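Local atomic coordinates of AHL synthase (Burkholderia glumae, PDB entry 3P2H), a protein that probably makes N-acyl-homoserine lactone quorum-sensing signals from S-adenosyl-L-methionine and a fatty acyl group delivered by acyl carrier protein. Residues C67-P72 against E99-A104. The protein carries 3 engineered substitutions. Numbering follows the deposited sequence.
Sequences CARLLP and ELSRFA. With NOO (N-(3-oxocyclohex-1-en-1-yl)octanamide), chain C; MTA (5'-deoxy-5'-methylthioadenosine), chain B.
Cys67 and Ala104 form an antiparallel hydrogen-bonded pair, Cys67 N to Ala104 O 2.9 Å and Ala104 N to Cys67 O 3.0 Å. Then the register slips: Ala68 lies opposite both Arg102 and Phe103, a beta bulge, and Ala68 CB meets the edge of the Phe103 ring, 3.7 Å from CD1. Pairing resumes at Arg69 and Ser101. Bent at chi3 (74°), the Arg69 chain turns NE to Ser101 OG (2.9 Å) in a nearly straight hydrogen bond (168°), with OG in the guanidinium plane. Arg102 CG covers one face of this group. Arg69 NH2 lies 3.3 Å from Arg102 NH2; salt bridges from Asp45 to both arginines, Asp48 to Arg69 and Glu43 to Arg102 probably balance the charge. Leu70 CD2 touches Leu100 CD1 (3.7 Å) toward helix 120-133. Leu71 pairs with Glu99, its CD1 beside OE1, while OE2 accepts a hydrogen bond from Leu79 N. Leu100 CB meets C13 of the inhibitor's octanoyl chain; from the bulge, Phe103 N gives a weak hydrogen bond to inhibitor O8, and Arg102 NH1 and NH2 weak ones to MTA N7. Bulged strand 97-105, beside parallel strand 138-144, is consistent with the bulged ligand-site strand of the GNAT (N-acetyltransferase) fold.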
ATOM      1  N   CYS A  67       7.644  -0.324  -2.651  1.00 15.08           N
ATOM      2  CA  CYS A  67       7.245  -0.458  -1.257  1.00 15.87           C
ATOM      3  C   CYS A  67       5.733  -0.462  -1.085  1.00 15.14           C
ATOM      4  O   CYS A  67       4.988  -0.081  -1.988  1.00 14.65           O
ATOM      5  CB  CYS A  67       7.846   0.669  -0.406  1.00 13.89           C
ATOM      6  SG  CYS A  67       7.218   2.344  -0.736  1.00 17.69           S
ATOM      7  N   ALA A  68       5.295  -0.907   0.084  1.00 13.68           N
ATOM      8  CA  ALA A  68       3.883  -0.944   0.417  1.00 15.05           C
ATOM      9  C   ALA A  68       3.754  -1.088   1.924  1.00 15.17           C
ATOM     10  O   ALA A  68       4.628  -1.650   2.584  1.00 15.28           O
ATOM     11  CB  ALA A  68       3.194  -2.102  -0.284  1.00 15.16           C
ATOM     12  N   ARG A  69       2.664  -0.558   2.458  1.00 15.05           N
ATOM     13  CA  ARG A  69       2.403  -0.611   3.886  1.00 15.85           C
ATOM     14  C   ARG A  69       1.037  -1.247   4.096  1.00 15.38           C
ATOM     15  O   ARG A  69       0.079  -0.894   3.414  1.00 14.42           O
ATOM     16  CB  ARG A  69       2.421   0.809   4.467  1.00 14.65           C
ATOM     17  CG  ARG A  69       2.151   0.875   5.950  1.00 16.25           C
ATOM     18  CD  ARG A  69       2.577   2.210   6.536  1.00 14.90           C
ATOM     19  NE  ARG A  69       1.670   3.302   6.195  1.00 13.64           N
ATOM     20  CZ  ARG A  69       1.844   4.557   6.590  1.00 14.02           C
ATOM     21  NH1 ARG A  69       2.895   4.875   7.331  1.00 13.49           N
ATOM     22  NH2 ARG A  69       0.955   5.486   6.272  1.00 10.51           N
ATOM     23  N   LEU A  70       0.963  -2.192   5.026  1.00 14.64           N
ATOM     24  CA  LEU A  70      -0.290  -2.875   5.332  1.00 15.19           C
ATOM     25  C   LEU A  70      -0.647  -2.690   6.802  1.00 15.42           C
ATOM     26  O   LEU A  70       0.189  -2.894   7.683  1.00 14.97           O
ATOM     27  CB  LEU A  70      -0.178  -4.370   5.010  1.00 14.69           C
ATOM     28  CG  LEU A  70      -0.166  -4.724   3.517  1.00 15.13           C
ATOM     29  CD1 LEU A  70       0.168  -6.191   3.333  1.00 15.54           C
ATOM     30  CD2 LEU A  70      -1.521  -4.411   2.921  1.00 15.25           C
ATOM     31  N   LEU A  71      -1.891  -2.297   7.055  1.00 15.46           N
ATOM     32  CA  LEU A  71      -2.382  -2.084   8.413  1.00 15.17           C
ATOM     33  C   LEU A  71      -3.762  -2.693   8.580  1.00 14.75           C
ATOM     34  O   LEU A  71      -4.576  -2.645   7.668  1.00 14.45           O
ATOM     35  CB  LEU A  71      -2.481  -0.587   8.721  1.00 17.31           C
ATOM     36  CG  LEU A  71      -1.204   0.247   8.809  1.00 18.03           C
ATOM     37  CD1 LEU A  71      -1.581   1.726   8.851  1.00 18.47           C
ATOM     38  CD2 LEU A  71      -0.407  -0.158  10.047  1.00 18.16           C
ATOM     39  N   PRO A  72      -4.043  -3.283   9.751  1.00 14.80           N
ATOM     40  CA  PRO A  72      -5.362  -3.876   9.974  1.00 13.42           C
ATOM     41  C   PRO A  72      -6.320  -2.731  10.293  1.00 13.79           C
ATOM     42  O   PRO A  72      -5.937  -1.775  10.969  1.00 13.76           O
ATOM     43  CB  PRO A  72      -5.126  -4.788  11.176  1.00 15.17           C
ATOM     44  CG  PRO A  72      -4.123  -4.018  11.974  1.00 15.43           C
ATOM     45  CD  PRO A  72      -3.157  -3.510  10.908  1.00 14.15           C
ATOM     46  N   GLU A  99      -5.750  -2.043   5.391  1.00 14.00           N
ATOM     47  CA  GLU A  99      -5.492  -0.861   4.582  1.00 15.17           C
ATOM     48  C   GLU A  99      -4.134  -0.913   3.901  1.00 14.80           C
ATOM     49  O   GLU A  99      -3.115  -1.195   4.536  1.00 14.92           O
ATOM     50  CB  GLU A  99      -5.546   0.421   5.417  1.00 14.68           C
ATOM     51  CG  GLU A  99      -5.207   1.653   4.580  1.00 14.14           C
ATOM     52  CD  GLU A  99      -4.877   2.875   5.409  1.00 13.94           C
ATOM     53  OE1 GLU A  99      -3.957   2.788   6.241  1.00 14.46           O
ATOM     54  OE2 GLU A  99      -5.528   3.922   5.219  1.00 16.05           O
ATOM     55  N   LEU A 100      -4.131  -0.621   2.606  1.00 14.88           N
ATOM     56  CA  LEU A 100      -2.904  -0.595   1.825  1.00 12.74           C
ATOM     57  C   LEU A 100      -2.543   0.872   1.627  1.00 13.54           C
ATOM     58  O   LEU A 100      -3.357   1.644   1.131  1.00 11.95           O
ATOM     59  CB  LEU A 100      -3.126  -1.266   0.466  1.00 13.20           C
ATOM     60  CG  LEU A 100      -1.933  -1.279  -0.495  1.00 12.69           C
ATOM     61  CD1 LEU A 100      -0.768  -2.022   0.140  1.00 12.03           C
ATOM     62  CD2 LEU A 100      -2.336  -1.939  -1.812  1.00 14.41           C
ATOM     63  N   SER A 101      -1.340   1.260   2.040  1.00 13.19           N
ATOM     64  CA  SER A 101      -0.893   2.642   1.882  1.00 12.93           C
ATOM     65  C   SER A 101       0.578   2.694   1.467  1.00 12.88           C
ATOM     66  O   SER A 101       1.228   1.660   1.357  1.00 12.86           O
ATOM     67  CB  SER A 101      -1.092   3.429   3.182  1.00 12.23           C
ATOM     68  OG  SER A 101      -0.405   2.821   4.257  1.00 12.34           O
ATOM     69  N   ARG A 102       1.090   3.902   1.244  1.00 13.48           N
ATOM     70  CA  ARG A 102       2.474   4.094   0.831  1.00 13.61           C
ATOM     71  C   ARG A 102       2.868   3.015  -0.174  1.00 14.32           C
ATOM     72  O   ARG A 102       3.841   2.286   0.015  1.00 14.79           O
ATOM     73  CB  ARG A 102       3.406   4.056   2.049  1.00 14.95           C
ATOM     74  CG  ARG A 102       3.235   5.228   3.021  1.00 16.48           C
ATOM     75  CD  ARG A 102       3.521   6.575   2.353  1.00 16.67           C
ATOM     76  NE  ARG A 102       3.706   7.654   3.324  1.00 17.47           N
ATOM     77  CZ  ARG A 102       2.733   8.206   4.048  1.00 19.19           C
ATOM     78  NH1 ARG A 102       3.016   9.177   4.906  1.00 18.38           N
ATOM     79  NH2 ARG A 102       1.474   7.798   3.911  1.00 19.77           N
ATOM     80  N   PHE A 103       2.088   2.921  -1.243  1.00 14.44           N
ATOM     81  CA  PHE A 103       2.316   1.935  -2.288  1.00 16.43           C
ATOM     82  C   PHE A 103       3.001   2.602  -3.474  1.00 15.80           C
ATOM     83  O   PHE A 103       2.489   3.569  -4.029  1.00 14.49           O
ATOM     84  CB  PHE A 103       0.982   1.333  -2.737  1.00 17.00           C
ATOM     85  CG  PHE A 103       1.117   0.223  -3.737  1.00 19.15           C
ATOM     86  CD1 PHE A 103       1.447  -1.061  -3.330  1.00 18.11           C
ATOM     87  CD2 PHE A 103       0.904   0.463  -5.094  1.00 22.47           C
ATOM     88  CE1 PHE A 103       1.559  -2.093  -4.255  1.00 20.44           C
ATOM     89  CE2 PHE A 103       1.016  -0.568  -6.031  1.00 21.57           C
ATOM     90  CZ  PHE A 103       1.343  -1.848  -5.607  1.00 19.94           C
ATOM     91  N   ALA A 104       4.157   2.075  -3.861  1.00 16.22           N
ATOM     92  CA  ALA A 104       4.906   2.632  -4.979  1.00 18.30           C
ATOM     93  C   ALA A 104       5.822   1.591  -5.615  1.00 19.51           C
ATOM     94  O   ALA A 104       6.261   0.642  -4.957  1.00 19.34           O
ATOM     95  CB  ALA A 104       5.731   3.819  -4.500  1.00 16.85           C
TER
HETATM   96  C1  NOO C 300       1.735   6.205  -7.062  1.00 40.41           C
HETATM   97  O1  NOO C 300       1.404   6.350  -8.234  1.00 41.44           O
HETATM   98  C2  NOO C 300       0.789   5.636  -6.011  1.00 39.87           C
HETATM   99  C3  NOO C 300       0.863   6.008  -4.662  1.00 40.01           C
HETATM  100  C4  NOO C 300       2.078   6.851  -4.224  1.00 40.85           C
HETATM  101  C5  NOO C 300       3.394   6.602  -5.064  1.00 40.83           C
HETATM  102  C6  NOO C 300       3.162   6.644  -6.606  1.00 40.21           C
HETATM  103  N7  NOO C 300      -0.120   5.673  -3.638  1.00 39.44           N
HETATM  104  C8  NOO C 300      -0.056   5.206  -2.298  1.00 38.91           C
HETATM  105  O8  NOO C 300       0.615   5.724  -1.411  1.00 39.35           O
HETATM  106  C9  NOO C 300      -0.877   3.966  -1.881  1.00 37.38           C
HETATM  107  C10 NOO C 300      -1.979   3.408  -2.819  1.00 37.02           C
HETATM  108  C11 NOO C 300      -3.079   2.711  -1.973  1.00 34.23           C
HETATM  109  C12 NOO C 300      -3.618   1.431  -2.637  1.00 33.44           C
HETATM  110  C13 NOO C 300      -4.793   0.839  -1.829  1.00 31.80           C
HETATM  111  C14 NOO C 300      -5.806   0.125  -2.743  1.00 27.57           C
HETATM  112  C15 NOO C 300      -6.842  -0.660  -1.932  1.00 25.11           C
HETATM  113  CS  MTA B 204      -2.469   9.528   0.265  1.00 37.89           C
HETATM  114  S5' MTA B 204      -3.091  10.973  -0.645  1.00 38.86           S
HETATM  115  C5' MTA B 204      -1.640  12.068  -0.594  1.00 34.43           C
HETATM  116  C4' MTA B 204      -1.734  13.103   0.529  1.00 32.50           C
HETATM  117  O4' MTA B 204      -1.781  12.383   1.792  1.00 31.04           O
HETATM  118  C2' MTA B 204       0.206  13.613   1.875  1.00 30.42           C
HETATM  119  O2' MTA B 204       1.010  14.652   2.443  1.00 33.33           O
HETATM  120  C3' MTA B 204      -0.471  13.976   0.507  1.00 30.96           C
HETATM  121  O3' MTA B 204      -0.855  15.357   0.516  1.00 32.15           O
HETATM  122  C1' MTA B 204      -0.997  13.170   2.727  1.00 27.90           C
HETATM  123  N9  MTA B 204      -0.602  12.301   3.855  1.00 25.22           N
HETATM  124  C8  MTA B 204       0.038  11.086   3.788  1.00 23.93           C
HETATM  125  N7  MTA B 204       0.231  10.592   4.972  1.00 24.17           N
HETATM  126  C5  MTA B 204      -0.275  11.455   5.892  1.00 24.19           C
HETATM  127  C6  MTA B 204      -0.368  11.474   7.324  1.00 23.24           C
HETATM  128  N6  MTA B 204       0.142  10.423   8.065  1.00 23.54           N
HETATM  129  N1  MTA B 204      -0.968  12.546   7.938  1.00 22.51           N
HETATM  130  C2  MTA B 204      -1.479  13.594   7.227  1.00 23.30           C
HETATM  131  N3  MTA B 204      -1.394  13.586   5.863  1.00 22.98           N
HETATM  132  C4  MTA B 204      -0.821  12.573   5.172  1.00 23.94           C